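Long-range contacts in ferripyochelin binding protein (Pyrococcus horikoshii, PDB 1V3W), which probably acts as a gamma-class carbonic anhydrase, a zinc enzyme that interconverts carbon dioxide and bicarbonate, and also binds calcium: residues G45-I50 and T66-P71; Y55-D60 and Y77-H82; D60-H65 and H82-H87. All coordinates share one frame; numbering follows the deposited sequence.

Contact 1: residues G45-I50 and T66-P71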
loop_
_atom_site.group_PDB
_atom_site.type_symbol
_atom_site.label_atom_id
_atom_site.label_comp_id
_atom_site.label_asym_id
_atom_site.label_seq_id
_atom_site.Cartn_x
_atom_site.Cartn_y
_atom_site.Cartn_z
ATOM N N GLY A 45 -10.397 -3.286 13.337
ATOM C CA GLY A 45 -11.045 -4.341 14.099
ATOM C C GLY A 45 -12.548 -4.158 14.165
ATOM O O GLY A 45 -13.117 -4.055 15.255
ATOM N N ASP A 46 -13.196 -4.125 13.003
ATOM C CA ASP A 46 -14.644 -3.932 12.948
ATOM C C ASP A 46 -15.471 -5.197 12.726
ATOM O O ASP A 46 -16.702 -5.138 12.700
ATOM C CB ASP A 46 -15.004 -2.869 11.897
ATOM C CG ASP A 46 -14.467 -3.191 10.511
ATOM O OD1 ASP A 46 -13.870 -4.272 10.319
ATOM O OD2 ASP A 46 -14.648 -2.345 9.606
ATOM N N ILE A 47 -14.801 -6.332 12.553
ATOM C CA ILE A 47 -15.489 -7.609 12.397
ATOM C C ILE A 47 -14.935 -8.491 13.515
ATOM O O ILE A 47 -15.498 -8.520 14.610
ATOM C CB ILE A 47 -15.235 -8.241 11.005
ATOM C CG1 ILE A 47 -15.728 -7.288 9.905
ATOM C CG2 ILE A 47 -15.971 -9.574 10.893
ATOM C CD1 ILE A 47 -15.531 -7.809 8.490
ATOM N N GLU A 48 -13.834 -9.190 13.259
ATOM C CA GLU A 48 -13.213 -10.022 14.288
ATOM C C GLU A 48 -12.065 -9.234 14.918
ATOM O O GLU A 48 -11.653 -8.193 14.407
ATOM C CB GLU A 48 -12.659 -11.322 13.696
ATOM C CG GLU A 48 -13.688 -12.255 13.063
ATOM C CD GLU A 48 -14.737 -12.744 14.042
ATOM O OE1 GLU A 48 -14.473 -12.732 15.263
ATOM O OE2 GLU A 48 -15.824 -13.156 13.585
ATOM N N GLN A 49 -11.540 -9.740 16.026
ATOM C CA GLN A 49 -10.446 -9.074 16.716
ATOM C C GLN A 49 -9.115 -9.173 15.977
ATOM O O GLN A 49 -8.858 -10.129 15.239
ATOM C CB GLN A 49 -10.267 -9.677 18.114
ATOM C CG GLN A 49 -9.160 -9.029 18.942
ATOM C CD GLN A 49 -8.999 -9.664 20.316
ATOM O OE1 GLN A 49 -8.302 -10.669 20.477
ATOM N NE2 GLN A 49 -9.653 -9.081 21.312
ATOM N N ILE A 50 -8.282 -8.155 16.170
ATOM C CA ILE A 50 -6.934 -8.140 15.616
ATOM C C ILE A 50 -6.059 -8.070 16.856
ATOM O O ILE A 50 -6.119 -7.096 17.608
ATOM C CB ILE A 50 -6.661 -6.904 14.743
ATOM C CG1 ILE A 50 -7.535 -6.958 13.491
ATOM C CG2 ILE A 50 -5.179 -6.857 14.361
ATOM C CD1 ILE A 50 -7.547 -5.667 12.703
ATOM N N THR A 66 -9.954 -8.565 8.958
ATOM C CA THR A 66 -10.427 -9.916 9.228
ATOM C C THR A 66 -11.693 -10.200 8.435
ATOM O O THR A 66 -12.239 -9.321 7.767
ATOM C CB THR A 66 -10.783 -10.094 10.715
ATOM O OG1 THR A 66 -11.934 -9.294 11.022
ATOM C CG2 THR A 66 -9.618 -9.669 11.608
ATOM N N SER A 67 -12.148 -11.447 8.521
ATOM C CA SER A 67 -13.372 -11.884 7.867
ATOM C C SER A 67 -14.187 -12.545 8.969
ATOM O O SER A 67 -13.628 -12.947 9.991
ATOM C CB SER A 67 -13.061 -12.895 6.760
ATOM O OG SER A 67 -12.239 -13.944 7.238
ATOM N N HIS A 68 -15.498 -12.644 8.783
ATOM C CA HIS A 68 -16.335 -13.274 9.795
ATOM C C HIS A 68 -15.828 -14.682 10.090
ATOM O O HIS A 68 -15.691 -15.508 9.185
ATOM C CB HIS A 68 -17.796 -13.332 9.340
ATOM C CG HIS A 68 -18.515 -12.021 9.440
ATOM N ND1 HIS A 68 -18.481 -11.073 8.442
ATOM C CD2 HIS A 68 -19.275 -11.500 10.432
ATOM C CE1 HIS A 68 -19.191 -10.021 8.814
ATOM N NE2 HIS A 68 -19.683 -10.255 10.016
ATOM N N GLY A 69 -15.540 -14.942 11.362
ATOM C CA GLY A 69 -15.047 -16.247 11.762
ATOM C C GLY A 69 -13.549 -16.411 11.598
ATOM O O GLY A 69 -13.000 -17.472 11.901
ATOM N N TYR A 70 -12.882 -15.360 11.127
ATOM C CA TYR A 70 -11.439 -15.410 10.917
ATOM C C TYR A 70 -10.711 -14.214 11.510
ATOM O O TYR A 70 -10.402 -13.250 10.810
ATOM C CB TYR A 70 -11.134 -15.503 9.423
ATOM C CG TYR A 70 -11.551 -16.817 8.814
ATOM C CD1 TYR A 70 -10.804 -17.974 9.034
ATOM C CD2 TYR A 70 -12.708 -16.914 8.044
ATOM C CE1 TYR A 70 -11.201 -19.199 8.504
ATOM C CE2 TYR A 70 -13.114 -18.134 7.508
ATOM C CZ TYR A 70 -12.356 -19.270 7.744
ATOM O OH TYR A 70 -12.754 -20.479 7.219
ATOM N N PRO A 71 -10.432 -14.256 12.815
ATOM C CA PRO A 71 -9.727 -13.133 13.429
ATOM C C PRO A 71 -8.267 -13.150 12.995
ATOM O O PRO A 71 -7.789 -14.140 12.432
ATOM C CB PRO A 71 -9.894 -13.400 14.921
ATOM C CG PRO A 71 -9.903 -14.894 14.986
ATOM C CD PRO A 71 -10.791 -15.272 13.822
HETATM O O HOH W 1 -11.870 -6.809 12.077
#
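Glu-48 reaches across to the 66-71 loop with both its backbone and its side chain. The N-H of Glu-48 bonds to Thr-66 OG1 at 2.9 Å. That hydroxyl stands between the backbone N and the carbonyl carbon of Thr-66 (chi1 68°), which turns it to the 45-50 corner. A water (water 1) also joins Thr-66 OG1 to Ile-47 N and Glu-48 O.

Glu-48 CG, anti to the carbonyl carbon (chi1 -62°), lies 3.1 Å from Ser-67 O. The bend at chi2 (-61°) then brings the carboxylate to the turn. Glu-48 OE2 accepts the N-H of Gly-69 at 2.9 Å. The bond is nearly straight at the hydrogen but comes from above the carboxylate plane. Glu-48 CB packs on Pro-71 CA.

Ile-47 turns its CG2 branch to His-68. Ile-47 CG2 sits 3.7 Å from the centroid of the His-68 ring, almost exactly on the ring normal, as a CH-pi contact. Ile-47 also packs on Leu-162 of the second subunit.

Ser-67 to Tyr-70 form a type II beta turn, with Gly-69 at its third position. The contact joins equivalent corners of successive coils in a left-handed parallel beta-helix, beside the zinc ligand His-65.

Contact 2: residues Y55-D60 and Y77-H82; sequences YSNVQD and YVTIGH. With ZN (zinc ion), chain B.
Tyr-55 and Tyr-77 stack one above the other at the start of this contact. The rings form an offset pair, with centroids 4.3 Å apart and planes at 18°. Both side chains point the same way. CD2 of Tyr-55 lies over the rim of the Tyr-77 ring, and Tyr-55 CB adds a CH-pi contact over the same ring. The ring of Tyr-94 meets Tyr-77, nearly parallel to it.

Backbone hydrogen bonds hold the parallel strands 57-58 and 79-80. Asn-57 N bonds to Val-78 O, Ile-80 N to Asn-57 O and Gln-59 N to Ile-80 O. Ser-56 OG adds to these bonds by accepting the N-H of Val-78 at 2.8 Å. The same hydroxyl is bonded to Gly-75 O.

Among aliphatic side chains, Val-58 CG2 meets Ile-80 CD1 at 3.9 Å, and both side chains also touch Ile-64.

The polar end gathers round His-82. Gln-59 CG is anti to its carbonyl carbon (chi1 -66°), and the chain then runs extended. This sets Gln-59 OE1 about 3.0 Å above the His-82 ring plane, over its centre. OE1 also takes a weak hydrogen bond from His-82 N and one from a bound glycerol. Asp-60 approaches the ring at its edge, with carboxylate and ring planes only 15° apart. Asp-60 OD2 accepts from His-82 ND1 at 2.7 Å in a weak, bent bond. OD2 is also salt-bridged to Arg-44 of the third subunit.

His-82 NE2 binds zinc at 2.2 Å. Water 2 and His-65 and His-87 of the third subunit complete the site. NE2 faces the metal while ND1 donates to Asp-60, consistent with a second-shell carboxylate that helps hold the ring in its rotation.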
loop_
_atom_site.group_PDB
_atom_site.type_symbol
_atom_site.label_atom_id
_atom_site.label_comp_id
_atom_site.label_asym_id
_atom_site.label_seq_id
_atom_site.Cartn_x
_atom_site.Cartn_y
_atom_site.Cartn_z
ATOM N N TYR A 55 6.392 -7.235 21.376
ATOM C CA TYR A 55 7.561 -6.951 20.544
ATOM C C TYR A 55 7.323 -6.979 19.043
ATOM O O TYR A 55 8.283 -7.052 18.271
ATOM C CB TYR A 55 8.684 -7.945 20.853
ATOM C CG TYR A 55 8.879 -8.278 22.314
ATOM C CD1 TYR A 55 9.412 -7.348 23.203
ATOM C CD2 TYR A 55 8.559 -9.542 22.796
ATOM C CE1 TYR A 55 9.627 -7.676 24.542
ATOM C CE2 TYR A 55 8.769 -9.882 24.129
ATOM C CZ TYR A 55 9.304 -8.947 24.994
ATOM O OH TYR A 55 9.531 -9.291 26.307
ATOM N N SER A 56 6.066 -6.923 18.621
ATOM C CA SER A 56 5.765 -6.971 17.196
ATOM C C SER A 56 5.505 -5.599 16.593
ATOM O O SER A 56 4.999 -4.696 17.261
ATOM C CB SER A 56 4.574 -7.900 16.949
ATOM O OG SER A 56 4.924 -9.237 17.282
ATOM N N ASN A 57 5.864 -5.450 15.321
ATOM C CA ASN A 57 5.685 -4.183 14.622
ATOM C C ASN A 57 4.836 -4.317 13.364
ATOM O O ASN A 57 4.909 -5.317 12.652
ATOM C CB ASN A 57 7.045 -3.580 14.254
ATOM C CG ASN A 57 7.909 -4.528 13.437
ATOM O OD1 ASN A 57 8.682 -5.324 13.988
ATOM N ND2 ASN A 57 7.783 -4.454 12.124
ATOM N N VAL A 58 4.035 -3.289 13.106
ATOM C CA VAL A 58 3.154 -3.233 11.941
ATOM C C VAL A 58 3.623 -1.984 11.205
ATOM O O VAL A 58 3.302 -0.864 11.597
ATOM C CB VAL A 58 1.684 -3.081 12.378
ATOM C CG1 VAL A 58 0.775 -3.107 11.167
ATOM C CG2 VAL A 58 1.313 -4.207 13.345
ATOM N N GLN A 59 4.381 -2.188 10.134
ATOM C CA GLN A 59 4.981 -1.089 9.398
ATOM C C GLN A 59 4.107 -0.180 8.542
ATOM O O GLN A 59 2.895 -0.374 8.423
ATOM C CB GLN A 59 6.172 -1.643 8.613
ATOM C CG GLN A 59 7.271 -2.122 9.571
ATOM C CD GLN A 59 8.394 -2.884 8.899
ATOM O OE1 GLN A 59 8.599 -2.785 7.690
ATOM N NE2 GLN A 59 9.142 -3.645 9.692
ATOM N N ASP A 60 4.742 0.837 7.969
ATOM C CA ASP A 60 4.056 1.846 7.169
ATOM C C ASP A 60 3.203 1.300 6.040
ATOM O O ASP A 60 3.613 0.400 5.314
ATOM C CB ASP A 60 5.069 2.832 6.575
ATOM C CG ASP A 60 6.270 3.049 7.471
ATOM O OD1 ASP A 60 6.354 4.104 8.134
ATOM O OD2 ASP A 60 7.131 2.149 7.511
ATOM N N TYR A 77 7.443 -10.841 18.484
ATOM C CA TYR A 77 8.610 -10.595 17.640
ATOM C C TYR A 77 8.270 -10.768 16.168
ATOM O O TYR A 77 9.065 -11.305 15.391
ATOM C CB TYR A 77 9.748 -11.543 18.017
ATOM C CG TYR A 77 10.321 -11.305 19.396
ATOM C CD1 TYR A 77 11.211 -10.255 19.634
ATOM C CD2 TYR A 77 9.996 -12.147 20.456
ATOM C CE1 TYR A 77 11.766 -10.056 20.896
ATOM C CE2 TYR A 77 10.545 -11.960 21.719
ATOM C CZ TYR A 77 11.429 -10.914 21.932
ATOM O OH TYR A 77 11.988 -10.729 23.176
ATOM N N VAL A 78 7.079 -10.321 15.786
ATOM C CA VAL A 78 6.652 -10.411 14.400
ATOM C C VAL A 78 6.872 -9.076 13.711
ATOM O O VAL A 78 6.552 -8.020 14.255
ATOM C CB VAL A 78 5.156 -10.780 14.283
ATOM C CG1 VAL A 78 4.708 -10.688 12.823
ATOM C CG2 VAL A 78 4.925 -12.185 14.811
ATOM N N THR A 79 7.441 -9.138 12.514
ATOM C CA THR A 79 7.687 -7.948 11.716
ATOM C C THR A 79 6.740 -7.974 10.525
ATOM O O THR A 79 6.839 -8.858 9.677
ATOM C CB THR A 79 9.137 -7.920 11.185
ATOM O OG1 THR A 79 10.044 -7.732 12.276
ATOM C CG2 THR A 79 9.318 -6.790 10.177
ATOM N N ILE A 80 5.806 -7.031 10.475
ATOM C CA ILE A 80 4.885 -6.963 9.346
ATOM C C ILE A 80 5.419 -5.843 8.459
ATOM O O ILE A 80 5.247 -4.657 8.748
ATOM C CB ILE A 80 3.444 -6.675 9.800
ATOM C CG1 ILE A 80 3.021 -7.720 10.841
ATOM C CG2 ILE A 80 2.504 -6.735 8.596
ATOM C CD1 ILE A 80 1.597 -7.577 11.313
ATOM N N GLY A 81 6.090 -6.257 7.388
ATOM C CA GLY A 81 6.730 -5.341 6.465
ATOM C C GLY A 81 5.895 -4.274 5.800
ATOM O O GLY A 81 4.695 -4.430 5.588
ATOM N N HIS A 82 6.567 -3.182 5.456
ATOM C CA HIS A 82 5.931 -2.056 4.802
ATOM C C HIS A 82 5.013 -2.518 3.681
ATOM O O HIS A 82 5.383 -3.382 2.883
ATOM C CB HIS A 82 6.979 -1.143 4.149
ATOM C CG HIS A 82 8.147 -0.811 5.021
ATOM N ND1 HIS A 82 8.134 0.225 5.931
ATOM C CD2 HIS A 82 9.381 -1.363 5.099
ATOM C CE1 HIS A 82 9.310 0.299 6.528
ATOM N NE2 HIS A 82 10.086 -0.654 6.042
HETATM ZN ZN ZN B . 12.074 -0.815 6.892
HETATM O O HOH W 2 11.762 -1.771 8.417
#

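Contact 3: residues D60-H65 and H82-H87. With ZN (zinc ion), chain C; ZN (zinc ion), chain B; CA (calcium ion), chain D.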
loop_
_atom_site.group_PDB
_atom_site.type_symbol
_atom_site.label_atom_id
_atom_site.label_comp_id
_atom_site.label_asym_id
_atom_site.label_seq_id
_atom_site.Cartn_x
_atom_site.Cartn_y
_atom_site.Cartn_z
ATOM N N ASP A 60 4.742 0.837 7.969
ATOM C CA ASP A 60 4.056 1.846 7.169
ATOM C C ASP A 60 3.203 1.300 6.040
ATOM O O ASP A 60 3.613 0.400 5.314
ATOM C CB ASP A 60 5.069 2.832 6.575
ATOM C CG ASP A 60 6.270 3.049 7.471
ATOM O OD1 ASP A 60 6.354 4.104 8.134
ATOM O OD2 ASP A 60 7.131 2.149 7.511
ATOM N N ASN A 61 2.017 1.880 5.893
ATOM C CA ASN A 61 1.074 1.518 4.840
ATOM C C ASN A 61 0.599 0.073 4.816
ATOM O O ASN A 61 0.124 -0.421 3.791
ATOM C CB ASN A 61 1.639 1.932 3.475
ATOM C CG ASN A 61 1.470 3.417 3.220
ATOM O OD1 ASN A 61 0.374 3.946 3.369
ATOM N ND2 ASN A 61 2.547 4.095 2.842
ATOM N N VAL A 62 0.719 -0.593 5.959
ATOM C CA VAL A 62 0.249 -1.965 6.105
ATOM C C VAL A 62 -1.242 -1.914 6.428
ATOM O O VAL A 62 -1.719 -0.946 7.015
ATOM C CB VAL A 62 0.948 -2.671 7.292
ATOM C CG1 VAL A 62 0.188 -3.938 7.687
ATOM C CG2 VAL A 62 2.371 -3.016 6.923
ATOM N N SER A 63 -1.983 -2.935 6.012
ATOM C CA SER A 63 -3.395 -3.022 6.356
ATOM C C SER A 63 -3.617 -4.374 7.021
ATOM O O SER A 63 -3.071 -5.388 6.579
ATOM C CB SER A 63 -4.296 -2.942 5.119
ATOM O OG SER A 63 -4.217 -1.676 4.501
ATOM N N ILE A 64 -4.384 -4.382 8.105
ATOM C CA ILE A 64 -4.721 -5.629 8.776
ATOM C C ILE A 64 -6.229 -5.622 8.952
ATOM O O ILE A 64 -6.805 -4.645 9.433
ATOM C CB ILE A 64 -4.049 -5.770 10.158
ATOM C CG1 ILE A 64 -2.530 -5.688 10.008
ATOM C CG2 ILE A 64 -4.436 -7.117 10.781
ATOM C CD1 ILE A 64 -1.767 -5.859 11.313
ATOM N N HIS A 65 -6.869 -6.701 8.521
ATOM C CA HIS A 65 -8.311 -6.819 8.634
ATOM C C HIS A 65 -8.660 -8.274 8.905
ATOM O O HIS A 65 -7.771 -9.115 9.060
ATOM C CB HIS A 65 -8.984 -6.346 7.344
ATOM C CG HIS A 65 -10.445 -6.061 7.500
ATOM N ND1 HIS A 65 -11.374 -6.390 6.537
ATOM C CD2 HIS A 65 -11.135 -5.476 8.506
ATOM C CE1 HIS A 65 -12.577 -6.022 6.946
ATOM N NE2 HIS A 65 -12.459 -5.465 8.138
ATOM N N HIS A 82 6.567 -3.182 5.456
ATOM C CA HIS A 82 5.931 -2.056 4.802
ATOM C C HIS A 82 5.013 -2.518 3.681
ATOM O O HIS A 82 5.383 -3.382 2.883
ATOM C CB HIS A 82 6.979 -1.143 4.149
ATOM C CG HIS A 82 8.147 -0.811 5.021
ATOM N ND1 HIS A 82 8.134 0.225 5.931
ATOM C CD2 HIS A 82 9.381 -1.363 5.099
ATOM C CE1 HIS A 82 9.310 0.299 6.528
ATOM N NE2 HIS A 82 10.086 -0.654 6.042
ATOM N N ASN A 83 3.818 -1.948 3.633
ATOM C CA ASN A 83 2.829 -2.245 2.614
ATOM C C ASN A 83 2.294 -3.657 2.471
ATOM O O ASN A 83 1.630 -3.986 1.484
ATOM C CB ASN A 83 3.338 -1.727 1.276
ATOM C CG ASN A 83 3.366 -0.238 1.243
ATOM O OD1 ASN A 83 4.150 0.389 1.946
ATOM N ND2 ASN A 83 2.469 0.349 0.466
ATOM N N ALA A 84 2.563 -4.472 3.481
ATOM C CA ALA A 84 2.052 -5.828 3.493
ATOM C C ALA A 84 0.592 -5.777 3.914
ATOM O O ALA A 84 0.092 -4.741 4.364
ATOM C CB ALA A 84 2.860 -6.680 4.457
ATOM N N MET A 85 -0.095 -6.901 3.774
ATOM C CA MET A 85 -1.501 -6.964 4.128
ATOM C C MET A 85 -1.804 -8.327 4.743
ATOM O O MET A 85 -1.551 -9.360 4.129
ATOM C CB MET A 85 -2.341 -6.737 2.866
ATOM C CG MET A 85 -3.771 -6.279 3.088
ATOM S SD MET A 85 -4.859 -7.551 3.727
ATOM C CE MET A 85 -5.660 -6.654 5.071
ATOM N N VAL A 86 -2.321 -8.319 5.968
ATOM C CA VAL A 86 -2.666 -9.558 6.661
ATOM C C VAL A 86 -4.180 -9.587 6.829
ATOM O O VAL A 86 -4.762 -8.682 7.431
ATOM C CB VAL A 86 -1.988 -9.635 8.049
ATOM C CG1 VAL A 86 -2.373 -10.934 8.745
ATOM C CG2 VAL A 86 -0.474 -9.541 7.893
ATOM N N HIS A 87 -4.816 -10.628 6.300
ATOM C CA HIS A 87 -6.265 -10.724 6.372
ATOM C C HIS A 87 -6.786 -12.021 6.982
ATOM O O HIS A 87 -6.681 -13.084 6.375
ATOM C CB HIS A 87 -6.853 -10.541 4.970
ATOM C CG HIS A 87 -8.264 -10.051 4.974
ATOM N ND1 HIS A 87 -9.325 -10.840 5.361
ATOM C CD2 HIS A 87 -8.783 -8.831 4.696
ATOM C CE1 HIS A 87 -10.437 -10.127 5.325
ATOM N NE2 HIS A 87 -10.135 -8.904 4.926
HETATM ZN ZN ZN C . -11.065 -7.179 4.469
HETATM ZN ZN ZN B . 12.074 -0.815 6.892
HETATM CA CA CA D . -1.697 4.860 3.438
HETATM O O HOH W 3 -12.481 -6.698 3.419
HETATM O O HOH W 2 11.762 -1.771 8.417
#
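His-65 and His-87 sit side by side on paired strands and grip one zinc ion. Followed outward, His-65 CB lies 3.6 Å from His-87 CD2. CG is anti to the backbone N (chi1 -163°), which carries the ring out beside that of His-87. His-65 CG is 3.8 Å from His-87 NE2. His-65 ND1 binds the zinc at 2.2 Å, and CE1 flanks the metal bond. The second ring nitrogen, His-65 NE2, is hydrogen-bonded to Asp-46 OD1. His-87 meets the same metal through NE2 at 2.0 Å, and its ND1 is bonded to Asp-105. The two ring planes are 82° apart. Water 3 and His-82 of the second subunit complete the site.

Met-85 lies on the same face as the histidines. Its chain bends back so that Met-85 CE reaches Ser-63 O at 3.3 Å.

Asn-61 and Asn-83 point the same way, with amide planes 55° apart. Asn-61 CB rests 3.3 Å from Asn-83 OD1. Asn-61 OD1 binds calcium at 2.3 Å, together with Ser-40 and the matching residues of the other two subunits. Ser-63 of the third subunit is a polar partner of the Asn-61 amide and donates to Asn-83 OD1.

Four backbone hydrogen bonds run from Asn-83 N to Asp-60 O through to His-65 N to Val-86 O. Strands 63-65 and 85-87 are thereby neighbours in a parallel sheet, with strand 42-45 beyond the first and strand 102-103 beyond the second.

The three contacts join the same two successive coils of the beta-helix. Along the chain, 45-50, 55-60 and 60-65 come first, then 66-71, 77-82 and 82-87, so the contacts interleave. Contact 1 lies at the corner that each coil passes first, before contacts 2 and 3. Its centre is about 14 Å from contact 3 and 19 Å from contact 2. Contact 2 lies in the sheet of strands 57-58 and 79-80. Contact 3 follows in the next sheet, with centres about 9 Å apart. His-82, shared by contacts 2 and 3, binds one zinc, and His-65 and His-87 of contact 3 bind another. Each zinc site, as built here, is completed between subunits of the trimer.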